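Local coordinates for protein KP700603 (Klebsiella pneumoniae 700603, PDB 5KVK), which is of unknown function but belongs to the competence-damaged protein (CinA) superfamily, some members of which are nicotinamide-nucleotide amidases, at residues G124-A129 with M141-D146. Sequence-based numbering, arbitrary orientation.
Sequences GTVWFA and MRFTGD
Val126 and Met141 form an antiparallel hydrogen-bonded pair, Val126 N giving its hydrogen to Met141 O at 2.8 Å and Met141 N returning one to Val126 O at 2.9 Å, both nearly straight. Beyond the non-hydrogen-bonded pair Thr125 and Arg142, Phe143 N gives a hydrogen bond to Gly124 O at 2.8 Å, but from well above the carbonyl plane, as the ladder gives way to loop. Gly124 CA makes a CA-H...O contact with Phe143 O there at 3.5 Å, its lack of a side chain letting the backbones come this close. On the face bearing Val126 and Phe128, the two phenylalanine rings come from opposite directions and meet edge to edge, Phe128 CZ lying 3.9 Å from Phe143 CE1. Phe143 CG stands anti to its carbonyl carbon (chi1 -58°), bringing CD1 of the ring to Val126 CG2, while Met141 CG touches Phe128 CE1 at 3.9 Å. Helix 147-165 covers this cluster, Phe157 meeting Phe128 edge-to-face. On the other face of the sheet, Thr125 OG1 lies 3.5 Å from Arg142 CG and is hydrogen-bonded to Pro122 O. These are the open ends of a beta hairpin, strands 125-132 and 135-142, at one border of a mixed sheet in an alpha/beta fold, with apolar side chains packed beneath the helix that follows.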
ATOM      1  N   GLY A 124     -16.271  -5.372 -10.978  1.00 26.95           N
ATOM      2  CA  GLY A 124     -15.320  -4.966 -12.022  1.00 26.91           C
ATOM      3  C   GLY A 124     -15.333  -3.500 -12.382  1.00 29.89           C
ATOM      4  O   GLY A 124     -14.431  -3.031 -13.093  1.00 30.36           O
ATOM      5  N   THR A 125     -16.303  -2.747 -11.915  1.00 27.34           N
ATOM      6  CA  THR A 125     -16.283  -1.313 -12.139  1.00 29.03           C
ATOM      7  C   THR A 125     -15.219  -0.607 -11.293  1.00 29.73           C
ATOM      8  O   THR A 125     -15.150  -0.770 -10.061  1.00 26.63           O
ATOM      9  CB  THR A 125     -17.662  -0.733 -11.837  1.00 28.61           C
ATOM     10  OG1 THR A 125     -18.689  -1.376 -12.637  1.00 34.63           O
ATOM     11  CG2 THR A 125     -17.675   0.777 -12.117  1.00 29.40           C
ATOM     12  N   VAL A 126     -14.401   0.193 -11.956  1.00 26.68           N
ATOM     13  CA  VAL A 126     -13.280   0.854 -11.298  1.00 23.49           C
ATOM     14  C   VAL A 126     -13.172   2.293 -11.835  1.00 28.60           C
ATOM     15  O   VAL A 126     -13.105   2.522 -13.055  1.00 26.23           O
ATOM     16  CB  VAL A 126     -11.940   0.116 -11.523  1.00 25.85           C
ATOM     17  CG1 VAL A 126     -10.854   0.810 -10.788  1.00 24.06           C
ATOM     18  CG2 VAL A 126     -11.941  -1.377 -11.091  1.00 26.76           C
ATOM     19  N   TRP A 127     -13.123   3.265 -10.930  1.00 25.99           N
ATOM     20  CA  TRP A 127     -12.846   4.661 -11.278  1.00 23.47           C
ATOM     21  C   TRP A 127     -11.374   4.977 -11.043  1.00 23.63           C
ATOM     22  O   TRP A 127     -10.795   4.535 -10.044  1.00 24.68           O
ATOM     23  CB  TRP A 127     -13.680   5.599 -10.388  1.00 24.88           C
ATOM     24  CG  TRP A 127     -15.008   5.965 -11.007  1.00 28.60           C
ATOM     25  CD1 TRP A 127     -16.222   5.405 -10.711  1.00 29.22           C
ATOM     26  CD2 TRP A 127     -15.242   6.953 -12.028  1.00 27.95           C
ATOM     27  NE1 TRP A 127     -17.226   6.017 -11.479  1.00 31.32           N
ATOM     28  CE2 TRP A 127     -16.644   6.955 -12.298  1.00 31.31           C
ATOM     29  CE3 TRP A 127     -14.416   7.846 -12.735  1.00 30.09           C
ATOM     30  CZ2 TRP A 127     -17.228   7.822 -13.235  1.00 33.59           C
ATOM     31  CZ3 TRP A 127     -15.002   8.690 -13.678  1.00 34.68           C
ATOM     32  CH2 TRP A 127     -16.392   8.670 -13.921  1.00 35.21           C
ATOM     33  N   PHE A 128     -10.802   5.773 -11.937  1.00 22.07           N
ATOM     34  CA  PHE A 128      -9.425   6.219 -11.875  1.00 23.96           C
ATOM     35  C   PHE A 128      -9.359   7.740 -11.905  1.00 21.90           C
ATOM     36  O   PHE A 128     -10.136   8.400 -12.616  1.00 24.19           O
ATOM     37  CB  PHE A 128      -8.637   5.709 -13.072  1.00 21.67           C
ATOM     38  CG  PHE A 128      -8.598   4.208 -13.192  1.00 21.23           C
ATOM     39  CD1 PHE A 128      -9.682   3.498 -13.757  1.00 26.35           C
ATOM     40  CD2 PHE A 128      -7.483   3.513 -12.733  1.00 22.73           C
ATOM     41  CE1 PHE A 128      -9.619   2.089 -13.857  1.00 27.64           C
ATOM     42  CE2 PHE A 128      -7.425   2.120 -12.830  1.00 24.98           C
ATOM     43  CZ  PHE A 128      -8.495   1.424 -13.379  1.00 26.09           C
ATOM     44  N   ALA A 129      -8.390   8.278 -11.189  1.00 20.45           N
ATOM     45  CA  ALA A 129      -7.979   9.670 -11.410  1.00 23.71           C
ATOM     46  C   ALA A 129      -6.468   9.732 -11.549  1.00 22.93           C
ATOM     47  O   ALA A 129      -5.720   9.052 -10.812  1.00 19.92           O
ATOM     48  CB  ALA A 129      -8.461  10.543 -10.261  1.00 23.66           C
ATOM     49  N   MET A 141     -13.824   2.460 -15.828  1.00 28.08           N
ATOM     50  CA  MET A 141     -13.717   1.210 -16.574  1.00 27.84           C
ATOM     51  C   MET A 141     -14.586   0.146 -15.914  1.00 29.97           C
ATOM     52  O   MET A 141     -14.942   0.255 -14.743  1.00 29.61           O
ATOM     53  CB  MET A 141     -12.259   0.729 -16.664  1.00 26.71           C
ATOM     54  CG  MET A 141     -11.322   1.783 -17.298  1.00 28.98           C
ATOM     55  SD  MET A 141     -11.606   1.983 -19.023  1.00 34.84           S
ATOM     56  CE  MET A 141     -10.978   0.461 -19.756  1.00 37.37           C
ATOM     57  N   ARG A 142     -14.944  -0.886 -16.679  1.00 31.02           N
ATOM     58  CA  ARG A 142     -15.610  -2.066 -16.102  1.00 30.26           C
ATOM     59  C   ARG A 142     -14.865  -3.295 -16.593  1.00 31.19           C
ATOM     60  O   ARG A 142     -15.093  -3.724 -17.712  1.00 37.85           O
ATOM     61  CB  ARG A 142     -17.087  -2.127 -16.482  1.00 36.03           C
ATOM     62  CG  ARG A 142     -17.905  -3.048 -15.585  1.00 45.42           C
ATOM     63  CD  ARG A 142     -18.241  -4.342 -16.236  1.00 57.46           C
ATOM     64  NE  ARG A 142     -19.364  -4.956 -15.534  1.00 65.99           N
ATOM     65  CZ  ARG A 142     -20.060  -5.998 -15.987  1.00 74.69           C
ATOM     66  NH1 ARG A 142     -19.727  -6.571 -17.143  1.00 75.85           N
ATOM     67  NH2 ARG A 142     -21.077  -6.482 -15.277  1.00 77.27           N
ATOM     68  N   PHE A 143     -13.990  -3.876 -15.764  1.00 27.30           N
ATOM     69  CA  PHE A 143     -13.192  -4.994 -16.220  1.00 29.80           C
ATOM     70  C   PHE A 143     -13.949  -6.294 -16.052  1.00 30.60           C
ATOM     71  O   PHE A 143     -14.799  -6.437 -15.163  1.00 31.78           O
ATOM     72  CB  PHE A 143     -11.889  -5.058 -15.443  1.00 30.83           C
ATOM     73  CG  PHE A 143     -11.092  -3.817 -15.564  1.00 30.71           C
ATOM     74  CD1 PHE A 143     -11.057  -2.871 -14.532  1.00 27.26           C
ATOM     75  CD2 PHE A 143     -10.372  -3.570 -16.715  1.00 29.16           C
ATOM     76  CE1 PHE A 143     -10.308  -1.714 -14.680  1.00 26.54           C
ATOM     77  CE2 PHE A 143      -9.612  -2.374 -16.857  1.00 29.33           C
ATOM     78  CZ  PHE A 143      -9.574  -1.457 -15.827  1.00 29.40           C
ATOM     79  N   THR A 144     -13.616  -7.250 -16.898  1.00 28.92           N
ATOM     80  CA  THR A 144     -14.184  -8.589 -16.868  0.50 32.17           C
ATOM     81  C   THR A 144     -13.173  -9.518 -16.186  1.00 33.52           C
ATOM     82  O   THR A 144     -11.975  -9.248 -16.180  1.00 33.63           O
ATOM     83  CB  THR A 144     -14.519  -9.038 -18.299  0.50 36.53           C
ATOM     84  OG1 THR A 144     -15.340  -8.032 -18.934  0.50 31.12           O
ATOM     85  CG2 THR A 144     -15.249 -10.334 -18.307  0.50 44.87           C
ATOM     86  N   GLY A 145     -13.655 -10.602 -15.600  1.00 41.59           N
ATOM     87  CA  GLY A 145     -12.761 -11.550 -14.948  1.00 42.20           C
ATOM     88  C   GLY A 145     -12.975 -11.633 -13.436  1.00 36.45           C
ATOM     89  O   GLY A 145     -13.738 -10.877 -12.837  1.00 34.67           O
ATOM     90  N   ASP A 146     -12.270 -12.592 -12.837  1.00 35.46           N
ATOM     91  CA  ASP A 146     -12.310 -12.791 -11.393  1.00 36.82           C
ATOM     92  C   ASP A 146     -11.645 -11.618 -10.687  1.00 35.34           C
ATOM     93  O   ASP A 146     -10.889 -10.834 -11.290  1.00 32.78           O
ATOM     94  CB  ASP A 146     -11.600 -14.085 -11.011  1.00 33.98           C
ATOM     95  CG  ASP A 146     -10.101 -14.016 -11.318  1.00 37.63           C
ATOM     96  OD1 ASP A 146      -9.367 -13.580 -10.444  1.00 36.28           O
ATOM     97  OD2 ASP A 146      -9.647 -14.380 -12.438  1.00 40.18           O
TER